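Local coordinates for protein mannitol dehydrogenase (Pseudomonas fluorescens, PDB 1LJ8) that probably catalyses the NAD-dependent interconversion of mannitol and fructose, and binds NAD, at residues A[232-237]-A[365-370]; A[86-91]-A[255-260]; A[316-321]-A[360-365]. All coordinates share one frame; numbering follows the deposited sequence.

Overall arrangement
The three interactions lie close to the join of the Rossmann and C-terminal parts. Interaction 1 is buried and links the two family regions beside the nicotinamide end of NAD. Interaction 2 is also buried but stays within the Rossmann region, where strands 83-87 and 256-258 pair at one edge of the sheet. Interaction 3 is only partly buried, belongs to the C-terminal region and shares Q365 with interaction 1. Chemistry follows place: a pair of hydrogen bonds between a side-chain amide and the backbone in interaction 1, backbone strand pairing in interaction 2, and histidine and apolar packing in interaction 3. A salt bridge from E259 to R361 ties interactions 2 and 3; E259 also accepts from I232 N of interaction 1.

Interaction 1: residues A[232-237]-A[365-370]; sequences ITPMTS and QAIADQ. With NAD (nicotinamide-adenine-dinucleotide), chain B.
The side-chain amide of Q370 pairs with the backbone of M235, a selenomethionine, through two opposite hydrogen bonds. M235 N donates to Q370 OE1 at 2.9 Å, in the carbonyl plane of the amide and on a lone pair. Q370 NE2 donates to M235 O at 2.8 Å. That oxygen lies in the amide plane of Q370, while NE2 approaches tilted from the carbonyl plane of M235. The Q370 chain bends at chi2 (94°), which brings both ends of its amide to one residue. The M235 side chain bends at chi3 and sets its CE 3.8 Å from Q370 CD.

One residue earlier, P234 meets I367 and D369, and crosses each at about a right angle. P234 CG touches I367 CG1 at 3.6 Å. The D369 carboxylate comes in across P234, with OD1 3.4 Å from P234 CA and OD2 3.4 Å from I232 CG2. Its charge is paired with R373. On the far side of this loop T233 holds the nicotinamide amide of NAD: T233 N donates to O7N at 2.8 Å, and N7N donates to T233 O at 3.1 Å.

Two amides are thus read by backbone atoms of one loop, a cofactor amide at T233 and a glutamine amide at M235. The chemistry is consistent with the C-terminal region steadying the loop whose T233 binds the nicotinamide amide.

Interaction 2: residues A[86-91]-A[255-260]; sequences YELGDT and PVVCEP
The ring of Y86 has V257 CG1 approaching obliquely, 4.0 Å from Y86 CD2. One face of the ring carries CD2 of L88, offset toward the rim. L88 turns its other methyl to the neighbouring strand, with CD1 3.9 Å from V257 CB. Y86, V257 and L88 so form one apolar cluster. With CG of Y86 anti to the backbone N (chi1 -176°), the ring is carried away from the second strand beyond this touch.

The backbones of the two strands run parallel. Y86 N donates to V256 O at 2.9 Å, nearly straight along the carbonyl bond. C258 N reaches Y86 O at 3.3 Å from above the carbonyl plane. L88 N then donates to C258 O at 2.9 Å. On the other face of the sheet E87 CG lies 4.2 Å from C258 SG, and the E87 carboxylate makes a salt bridge with R231.

Past the pairing, P260 CD packs against L88 O at 3.3 Å and P260 CG against G89 CA. With an alanine here, CG and CD are gone, and a gap is likely to open beside L88 O and G89.

Strand 256-258 is the outermost strand at this end of the seven-stranded sheet. Helix 238-248 packs on Y86 and L88, while helix 36-40 packs on V256 and C258.

Interaction 3: residues A[316-321]-A[360-365]; sequences RFVHET and DRFSNQ
H319 packs its imidazole on Q365, joining the start of helix 318-322 to the turn after helix 351-362. Both belong to the helical C-terminal region. F317 is the N-cap of helix 318-322, and the E320 carboxylate accepts from its backbone N and from that of R316.

The H319 side chain can be followed outward. CB sits 3.4 Å from N364 O and 3.6 Å from Q365 NE2. A chi1 of 64° puts CG between the backbone N and the carbonyl carbon, and the ring then lies against the backbone of Q365. CG comes near Q365 CA, whose CH-pi contact runs 4.1 Å from CA to the H319 ring centroid. CD2 turns to the Q365 amide and meets OE1 at 3.2 Å. On the other branch, ND1 has Q365 O near it. CE1 lies 3.7 Å from that same oxygen, which sits over one ring face near the rim. NE2, at the tip, stays farther from it. CG of E320 lies over the opposite face, toward its rim. The ring and the Q365 amide are 72° apart, so they cross and do not stack.

The amide is held by other bonds: Q365 NE2 donates to S363 O at 2.8 Å, and OE1 accepts from N323. One residue before H319, V318 CG1 packs 3.8 Å from F362 CB, and the F362 ring stacks with H303.

At the helix start E320 OE1 accepts from two backbone donors. F317 N comes from above the carboxylate plane, and R316 N, at 2.7 Å, arrives nearly along the C-O axis.

Interaction 1: residues A[232-237]-A[365-370]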
loop_
_atom_site.group_PDB
_atom_site.type_symbol
_atom_site.label_atom_id
_atom_site.label_comp_id
_atom_site.label_asym_id
_atom_site.label_seq_id
_atom_site.Cartn_x
_atom_site.Cartn_y
_atom_site.Cartn_z
ATOM N N ILE A 232 -0.370 -6.327 -7.631
ATOM C CA ILE A 232 -1.553 -6.674 -6.825
ATOM C C ILE A 232 -1.200 -7.874 -5.961
ATOM O O ILE A 232 -0.839 -8.956 -6.444
ATOM C CB ILE A 232 -2.771 -6.930 -7.722
ATOM C CG1 ILE A 232 -3.207 -5.583 -8.367
ATOM C CG2 ILE A 232 -3.932 -7.488 -6.899
ATOM C CD1 ILE A 232 -4.127 -5.820 -9.640
ATOM N N THR A 233 -1.355 -7.667 -4.656
ATOM C CA THR A 233 -0.939 -8.676 -3.678
ATOM C C THR A 233 -2.039 -8.883 -2.644
ATOM O O THR A 233 -2.174 -8.130 -1.668
ATOM C CB THR A 233 0.402 -8.208 -2.995
ATOM O OG1 THR A 233 1.420 -7.974 -4.004
ATOM C CG2 THR A 233 0.906 -9.298 -1.970
ATOM N N PRO A 234 -2.873 -9.882 -2.857
ATOM C CA PRO A 234 -3.971 -10.162 -1.918
ATOM C C PRO A 234 -3.424 -10.580 -0.521
ATOM O O PRO A 234 -2.215 -10.846 -0.369
ATOM C CB PRO A 234 -4.672 -11.376 -2.552
ATOM C CG PRO A 234 -4.357 -11.231 -4.063
ATOM C CD PRO A 234 -2.926 -10.747 -4.073
HETATM N N MSE A 235 -4.342 -10.681 0.444
HETATM C CA MSE A 235 -4.011 -11.198 1.776
HETATM C C MSE A 235 -3.905 -12.709 1.629
HETATM O O MSE A 235 -4.593 -13.315 0.788
HETATM C CB MSE A 235 -5.126 -10.882 2.797
HETATM C CG MSE A 235 -5.466 -9.409 2.859
HETATM SE SE MSE A 235 -6.798 -9.159 4.276
HETATM C CE MSE A 235 -8.317 -10.046 3.390
ATOM N N THR A 236 -3.006 -13.325 2.387
ATOM C CA THR A 236 -2.877 -14.763 2.306
ATOM C C THR A 236 -3.947 -15.352 3.226
ATOM O O THR A 236 -3.769 -15.485 4.408
ATOM C CB THR A 236 -1.479 -15.215 2.747
ATOM O OG1 THR A 236 -0.536 -14.770 1.745
ATOM C CG2 THR A 236 -1.408 -16.773 2.878
ATOM N N SER A 237 -5.077 -15.691 2.644
ATOM C CA SER A 237 -6.166 -16.303 3.418
ATOM C C SER A 237 -5.847 -17.813 3.531
ATOM O O SER A 237 -4.914 -18.353 2.910
ATOM C CB SER A 237 -7.452 -16.106 2.633
ATOM O OG SER A 237 -7.286 -16.821 1.415
ATOM N N GLN A 365 -9.132 -13.896 -12.636
ATOM C CA GLN A 365 -9.985 -14.664 -11.730
ATOM C C GLN A 365 -9.188 -15.528 -10.773
ATOM O O GLN A 365 -9.618 -15.764 -9.647
ATOM C CB GLN A 365 -10.932 -15.592 -12.521
ATOM C CG GLN A 365 -11.586 -14.925 -13.737
ATOM C CD GLN A 365 -12.846 -14.148 -13.401
ATOM O OE1 GLN A 365 -13.769 -14.687 -12.781
ATOM N NE2 GLN A 365 -12.901 -12.866 -13.817
ATOM N N ALA A 366 -8.025 -15.986 -11.215
ATOM C CA ALA A 366 -7.237 -16.895 -10.384
ATOM C C ALA A 366 -6.685 -16.263 -9.112
ATOM O O ALA A 366 -6.563 -16.938 -8.101
ATOM C CB ALA A 366 -6.098 -17.433 -11.198
ATOM N N ILE A 367 -6.362 -14.968 -9.180
ATOM C CA ILE A 367 -5.740 -14.269 -8.037
ATOM C C ILE A 367 -6.626 -14.151 -6.807
ATOM O O ILE A 367 -6.140 -14.152 -5.668
ATOM C CB ILE A 367 -5.208 -12.870 -8.509
ATOM C CG1 ILE A 367 -4.229 -12.219 -7.493
ATOM C CG2 ILE A 367 -6.400 -11.960 -8.763
ATOM C CD1 ILE A 367 -3.013 -13.073 -7.133
ATOM N N ALA A 368 -7.926 -14.019 -6.999
ATOM C CA ALA A 368 -8.838 -13.933 -5.874
ATOM C C ALA A 368 -8.447 -12.861 -4.826
ATOM O O ALA A 368 -8.276 -13.122 -3.628
ATOM C CB ALA A 368 -8.990 -15.338 -5.211
ATOM N N ASP A 369 -8.350 -11.628 -5.302
ATOM C CA ASP A 369 -8.017 -10.506 -4.435
ATOM C C ASP A 369 -9.269 -10.072 -3.685
ATOM O O ASP A 369 -10.341 -9.860 -4.262
ATOM C CB ASP A 369 -7.440 -9.367 -5.290
ATOM C CG ASP A 369 -6.895 -8.231 -4.434
ATOM O OD1 ASP A 369 -6.663 -8.508 -3.248
ATOM O OD2 ASP A 369 -6.715 -7.101 -4.953
ATOM N N GLN A 370 -9.143 -9.950 -2.385
ATOM C CA GLN A 370 -10.292 -9.686 -1.533
ATOM C C GLN A 370 -10.822 -8.276 -1.432
ATOM O O GLN A 370 -10.057 -7.364 -1.165
ATOM C CB GLN A 370 -9.979 -10.147 -0.103
ATOM C CG GLN A 370 -9.401 -11.558 -0.033
ATOM C CD GLN A 370 -7.863 -11.564 -0.011
ATOM O OE1 GLN A 370 -7.209 -10.532 -0.164
ATOM N NE2 GLN A 370 -7.290 -12.765 0.193
HETATM P PA NAD B . -0.253 -5.956 4.982
HETATM O O1A NAD B . -1.467 -5.766 5.734
HETATM O O2A NAD B . 0.219 -7.293 4.522
HETATM O O5B NAD B . 0.990 -5.351 5.781
HETATM C C5B NAD B . 0.945 -3.968 6.249
HETATM C C4B NAD B . 2.256 -3.904 7.060
HETATM O O4B NAD B . 2.374 -2.510 7.564
HETATM C C3B NAD B . 2.283 -4.736 8.391
HETATM O O3B NAD B . 3.639 -5.190 8.552
HETATM C C2B NAD B . 1.849 -3.712 9.450
HETATM O O2B NAD B . 2.263 -4.059 10.765
HETATM C C1B NAD B . 2.588 -2.477 8.970
HETATM N N9A NAD B . 2.082 -1.231 9.450
HETATM C C8A NAD B . 0.799 -0.721 9.495
HETATM N N7A NAD B . 0.759 0.498 9.982
HETATM C C5A NAD B . 2.084 0.791 10.267
HETATM C C6A NAD B . 2.636 1.965 10.793
HETATM N N6A NAD B . 1.962 3.070 11.114
HETATM N N1A NAD B . 4.008 1.997 11.001
HETATM C C2A NAD B . 4.815 0.904 10.691
HETATM N N3A NAD B . 4.292 -0.264 10.148
HETATM C C4A NAD B . 2.907 -0.261 9.961
HETATM O O3 NAD B . -0.369 -4.978 3.738
HETATM P PN NAD B . 0.303 -5.027 2.279
HETATM O O1N NAD B . -0.613 -5.703 1.355
HETATM O O2N NAD B . 1.648 -5.586 2.439
HETATM O O5D NAD B . 0.311 -3.507 1.859
HETATM C C5D NAD B . 1.154 -2.631 2.596
HETATM C C4D NAD B . 1.274 -1.418 1.782
HETATM O O4D NAD B . 2.047 -1.590 0.577
HETATM C C3D NAD B . -0.042 -0.688 1.332
HETATM O O3D NAD B . -0.648 0.044 2.391
HETATM C C2D NAD B . 0.402 0.117 0.126
HETATM O O2D NAD B . 0.877 1.402 0.506
HETATM C C1D NAD B . 1.517 -0.761 -0.495
HETATM N N1N NAD B . 1.079 -1.588 -1.636
HETATM C C2N NAD B . 0.295 -2.752 -1.537
HETATM C C3N NAD B . -0.107 -3.356 -2.701
HETATM C C7N NAD B . -0.997 -4.610 -2.610
HETATM O O7N NAD B . -1.512 -5.010 -3.665
HETATM N N7N NAD B . -1.263 -5.180 -1.454
HETATM C C4N NAD B . 0.252 -2.793 -4.020
HETATM C C5N NAD B . 1.079 -1.629 -4.063
HETATM C C6N NAD B . 1.512 -0.996 -2.863
#

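Interaction 2: residues A[86-91]-A[255-260]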
loop_
_atom_site.group_PDB
_atom_site.type_symbol
_atom_site.label_atom_id
_atom_site.label_comp_id
_atom_site.label_asym_id
_atom_site.label_seq_id
_atom_site.Cartn_x
_atom_site.Cartn_y
_atom_site.Cartn_z
ATOM N N TYR A 86 3.803 -17.144 -4.722
ATOM C CA TYR A 86 2.885 -17.971 -5.516
ATOM C C TYR A 86 2.116 -17.042 -6.446
ATOM O O TYR A 86 1.157 -16.379 -6.018
ATOM C CB TYR A 86 1.961 -18.682 -4.528
ATOM C CG TYR A 86 0.960 -19.695 -5.081
ATOM C CD1 TYR A 86 1.134 -20.269 -6.334
ATOM C CD2 TYR A 86 -0.126 -20.104 -4.307
ATOM C CE1 TYR A 86 0.210 -21.276 -6.824
ATOM C CE2 TYR A 86 -1.031 -21.094 -4.774
ATOM C CZ TYR A 86 -0.837 -21.664 -6.026
ATOM O OH TYR A 86 -1.694 -22.663 -6.465
ATOM N N GLU A 87 2.530 -17.013 -7.715
ATOM C CA GLU A 87 1.883 -16.149 -8.710
ATOM C C GLU A 87 0.598 -16.792 -9.200
ATOM O O GLU A 87 0.567 -17.978 -9.469
ATOM C CB GLU A 87 2.829 -15.890 -9.909
ATOM C CG GLU A 87 4.107 -15.082 -9.553
ATOM C CD GLU A 87 5.028 -14.890 -10.744
ATOM O OE1 GLU A 87 4.860 -15.653 -11.732
ATOM O OE2 GLU A 87 5.931 -14.002 -10.674
ATOM N N LEU A 88 -0.482 -16.015 -9.273
ATOM C CA LEU A 88 -1.771 -16.548 -9.719
ATOM C C LEU A 88 -2.312 -15.674 -10.851
ATOM O O LEU A 88 -2.402 -14.470 -10.703
ATOM C CB LEU A 88 -2.748 -16.559 -8.550
ATOM C CG LEU A 88 -2.360 -17.416 -7.334
ATOM C CD1 LEU A 88 -3.198 -16.990 -6.102
ATOM C CD2 LEU A 88 -2.573 -18.872 -7.678
ATOM N N GLY A 89 -2.629 -16.288 -11.990
ATOM C CA GLY A 89 -3.151 -15.527 -13.127
ATOM C C GLY A 89 -3.911 -16.449 -14.099
ATOM O O GLY A 89 -3.758 -17.666 -14.019
ATOM N N ASP A 90 -4.711 -15.872 -15.004
ATOM C CA ASP A 90 -5.505 -16.641 -15.977
ATOM C C ASP A 90 -4.804 -16.855 -17.306
ATOM O O ASP A 90 -4.825 -17.952 -17.861
ATOM C CB ASP A 90 -6.810 -15.923 -16.318
ATOM C CG ASP A 90 -7.665 -15.658 -15.133
ATOM O OD1 ASP A 90 -7.558 -16.372 -14.108
ATOM O OD2 ASP A 90 -8.494 -14.733 -15.245
ATOM N N THR A 91 -4.299 -15.757 -17.864
ATOM C CA THR A 91 -3.572 -15.765 -19.127
ATOM C C THR A 91 -2.183 -15.972 -18.555
ATOM O O THR A 91 -1.260 -15.191 -18.760
ATOM C CB THR A 91 -3.752 -14.393 -19.858
ATOM O OG1 THR A 91 -3.518 -13.304 -18.946
ATOM C CG2 THR A 91 -5.182 -14.263 -20.379
ATOM N N PRO A 255 2.746 -18.008 2.842
ATOM C CA PRO A 255 3.291 -17.693 1.522
ATOM C C PRO A 255 2.746 -16.308 1.110
ATOM O O PRO A 255 1.873 -15.763 1.794
ATOM C CB PRO A 255 2.714 -18.793 0.634
ATOM C CG PRO A 255 1.345 -19.094 1.272
ATOM C CD PRO A 255 1.664 -19.010 2.796
ATOM N N VAL A 256 3.281 -15.726 0.044
ATOM C CA VAL A 256 2.725 -14.451 -0.456
ATOM C C VAL A 256 2.126 -14.790 -1.832
ATOM O O VAL A 256 2.740 -15.527 -2.611
ATOM C CB VAL A 256 3.768 -13.317 -0.586
ATOM C CG1 VAL A 256 4.877 -13.645 -1.641
ATOM C CG2 VAL A 256 3.024 -11.986 -0.998
ATOM N N VAL A 257 0.899 -14.332 -2.083
ATOM C CA VAL A 257 0.271 -14.591 -3.384
ATOM C C VAL A 257 0.215 -13.250 -4.125
ATOM O O VAL A 257 0.054 -12.189 -3.490
ATOM C CB VAL A 257 -1.182 -15.169 -3.239
ATOM C CG1 VAL A 257 -1.103 -16.618 -2.705
ATOM C CG2 VAL A 257 -2.025 -14.316 -2.324
ATOM N N CYS A 258 0.322 -13.288 -5.454
ATOM C CA CYS A 258 0.345 -12.022 -6.210
ATOM C C CYS A 258 0.113 -12.324 -7.675
ATOM O O CYS A 258 0.213 -13.481 -8.103
ATOM C CB CYS A 258 1.732 -11.349 -6.061
ATOM S SG CYS A 258 3.172 -12.412 -6.516
ATOM N N GLU A 259 -0.255 -11.289 -8.435
ATOM C CA GLU A 259 -0.466 -11.450 -9.868
ATOM C C GLU A 259 0.875 -11.557 -10.582
ATOM O O GLU A 259 1.899 -11.205 -10.047
ATOM C CB GLU A 259 -1.213 -10.236 -10.437
ATOM C CG GLU A 259 -0.437 -8.966 -10.225
ATOM C CD GLU A 259 -1.033 -7.726 -10.896
ATOM O OE1 GLU A 259 -0.703 -6.628 -10.415
ATOM O OE2 GLU A 259 -1.782 -7.819 -11.908
ATOM N N PRO A 260 0.865 -12.035 -11.828
ATOM C CA PRO A 260 2.100 -12.169 -12.617
ATOM C C PRO A 260 2.714 -10.806 -12.926
ATOM O O PRO A 260 3.935 -10.644 -12.908
ATOM C CB PRO A 260 1.637 -12.863 -13.929
ATOM C CG PRO A 260 0.319 -13.466 -13.597
ATOM C CD PRO A 260 -0.294 -12.657 -12.481
HETATM O O HOH W 1 5.802 -12.432 -13.440
#

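Interaction 3: residues A[316-321]-A[360-365]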
loop_
_atom_site.group_PDB
_atom_site.type_symbol
_atom_site.label_atom_id
_atom_site.label_comp_id
_atom_site.label_asym_id
_atom_site.label_seq_id
_atom_site.Cartn_x
_atom_site.Cartn_y
_atom_site.Cartn_z
ATOM N N ARG A 316 -17.297 -10.399 -2.997
ATOM C CA ARG A 316 -16.192 -10.458 -2.023
ATOM C C ARG A 316 -14.809 -10.448 -2.678
ATOM O O ARG A 316 -13.794 -10.339 -1.982
ATOM C CB ARG A 316 -16.357 -11.687 -1.095
ATOM C CG ARG A 316 -17.469 -11.505 -0.018
ATOM C CD ARG A 316 -17.211 -10.334 0.921
ATOM N NE ARG A 316 -18.213 -10.148 2.002
ATOM C CZ ARG A 316 -19.320 -9.402 1.917
ATOM N NH1 ARG A 316 -19.615 -8.755 0.794
ATOM N NH2 ARG A 316 -20.106 -9.261 2.983
ATOM N N PHE A 317 -14.748 -10.573 -4.004
ATOM C CA PHE A 317 -13.459 -10.526 -4.721
ATOM C C PHE A 317 -13.496 -9.517 -5.830
ATOM O O PHE A 317 -14.569 -9.248 -6.396
ATOM C CB PHE A 317 -13.114 -11.886 -5.337
ATOM C CG PHE A 317 -12.956 -12.935 -4.307
ATOM C CD1 PHE A 317 -14.061 -13.698 -3.898
ATOM C CD2 PHE A 317 -11.728 -13.116 -3.679
ATOM C CE1 PHE A 317 -13.941 -14.635 -2.878
ATOM C CE2 PHE A 317 -11.594 -14.046 -2.656
ATOM C CZ PHE A 317 -12.700 -14.809 -2.252
ATOM N N VAL A 318 -12.332 -8.968 -6.150
ATOM C CA VAL A 318 -12.244 -7.979 -7.212
ATOM C C VAL A 318 -12.714 -8.540 -8.564
ATOM O O VAL A 318 -13.432 -7.848 -9.295
ATOM C CB VAL A 318 -10.783 -7.446 -7.350
ATOM C CG1 VAL A 318 -10.671 -6.485 -8.526
ATOM C CG2 VAL A 318 -10.406 -6.713 -6.029
ATOM N N HIS A 319 -12.361 -9.782 -8.887
ATOM C CA HIS A 319 -12.781 -10.314 -10.186
ATOM C C HIS A 319 -14.284 -10.453 -10.316
ATOM O O HIS A 319 -14.795 -10.423 -11.436
ATOM C CB HIS A 319 -12.117 -11.667 -10.512
ATOM C CG HIS A 319 -12.496 -12.782 -9.584
ATOM N ND1 HIS A 319 -11.838 -13.028 -8.394
ATOM C CD2 HIS A 319 -13.418 -13.769 -9.714
ATOM C CE1 HIS A 319 -12.334 -14.118 -7.832
ATOM N NE2 HIS A 319 -13.291 -14.589 -8.617
ATOM N N GLU A 320 -14.983 -10.590 -9.190
ATOM C CA GLU A 320 -16.458 -10.699 -9.216
ATOM C C GLU A 320 -17.052 -9.391 -9.684
ATOM O O GLU A 320 -18.017 -9.398 -10.445
ATOM C CB GLU A 320 -17.013 -11.020 -7.853
ATOM C CG GLU A 320 -16.655 -12.449 -7.479
ATOM C CD GLU A 320 -17.074 -12.822 -6.110
ATOM O OE1 GLU A 320 -17.280 -11.946 -5.250
ATOM O OE2 GLU A 320 -17.172 -14.043 -5.867
ATOM N N THR A 321 -16.497 -8.267 -9.225
ATOM C CA THR A 321 -17.014 -6.985 -9.702
ATOM C C THR A 321 -16.725 -6.847 -11.192
ATOM O O THR A 321 -17.518 -6.260 -11.925
ATOM C CB THR A 321 -16.388 -5.747 -8.979
ATOM O OG1 THR A 321 -14.994 -5.591 -9.356
ATOM C CG2 THR A 321 -16.567 -5.886 -7.459
ATOM N N ASP A 360 -8.005 -5.543 -17.452
ATOM C CA ASP A 360 -7.520 -6.927 -17.620
ATOM C C ASP A 360 -6.985 -7.500 -16.297
ATOM O O ASP A 360 -7.289 -8.630 -15.910
ATOM C CB ASP A 360 -6.368 -7.017 -18.624
ATOM C CG ASP A 360 -6.770 -6.626 -20.074
ATOM O OD1 ASP A 360 -7.967 -6.718 -20.418
ATOM O OD2 ASP A 360 -5.862 -6.226 -20.848
ATOM N N ARG A 361 -6.148 -6.709 -15.617
ATOM C CA ARG A 361 -5.570 -7.183 -14.337
ATOM C C ARG A 361 -6.623 -7.363 -13.239
ATOM O O ARG A 361 -6.586 -8.344 -12.469
ATOM C CB ARG A 361 -4.456 -6.224 -13.890
ATOM C CG ARG A 361 -3.210 -6.346 -14.777
ATOM C CD ARG A 361 -2.250 -5.152 -14.542
ATOM N NE ARG A 361 -1.897 -5.086 -13.109
ATOM C CZ ARG A 361 -1.428 -3.979 -12.505
ATOM N NH1 ARG A 361 -1.248 -2.852 -13.205
ATOM N NH2 ARG A 361 -1.150 -4.002 -11.196
ATOM N N PHE A 362 -7.594 -6.465 -13.169
ATOM C CA PHE A 362 -8.631 -6.656 -12.153
ATOM C C PHE A 362 -9.550 -7.842 -12.497
ATOM O O PHE A 362 -10.229 -8.359 -11.629
ATOM C CB PHE A 362 -9.549 -5.426 -12.025
ATOM C CG PHE A 362 -8.927 -4.231 -11.347
ATOM C CD1 PHE A 362 -9.716 -3.103 -11.114
ATOM C CD2 PHE A 362 -7.592 -4.200 -10.979
ATOM C CE1 PHE A 362 -9.169 -1.954 -10.519
ATOM C CE2 PHE A 362 -7.018 -3.054 -10.389
ATOM C CZ PHE A 362 -7.817 -1.931 -10.162
ATOM N N SER A 363 -9.582 -8.240 -13.777
ATOM C CA SER A 363 -10.425 -9.356 -14.237
ATOM C C SER A 363 -9.775 -10.713 -14.004
ATOM O O SER A 363 -10.400 -11.771 -14.242
ATOM C CB SER A 363 -10.769 -9.172 -15.737
ATOM O OG SER A 363 -11.458 -7.933 -15.935
ATOM N N ASN A 364 -8.524 -10.690 -13.533
ATOM C CA ASN A 364 -7.776 -11.931 -13.207
ATOM C C ASN A 364 -8.616 -12.755 -12.205
ATOM O O ASN A 364 -8.825 -12.388 -11.045
ATOM C CB ASN A 364 -6.415 -11.506 -12.612
ATOM C CG ASN A 364 -5.549 -12.671 -12.165
ATOM O OD1 ASN A 364 -5.992 -13.815 -12.048
ATOM N ND2 ASN A 364 -4.284 -12.359 -11.884
ATOM N N GLN A 365 -9.132 -13.896 -12.636
ATOM C CA GLN A 365 -9.985 -14.664 -11.730
ATOM C C GLN A 365 -9.188 -15.528 -10.773
ATOM O O GLN A 365 -9.618 -15.764 -9.647
ATOM C CB GLN A 365 -10.932 -15.592 -12.521
ATOM C CG GLN A 365 -11.586 -14.925 -13.737
ATOM C CD GLN A 365 -12.846 -14.148 -13.401
ATOM O OE1 GLN A 365 -13.769 -14.687 -12.781
ATOM N NE2 GLN A 365 -12.901 -12.866 -13.817
#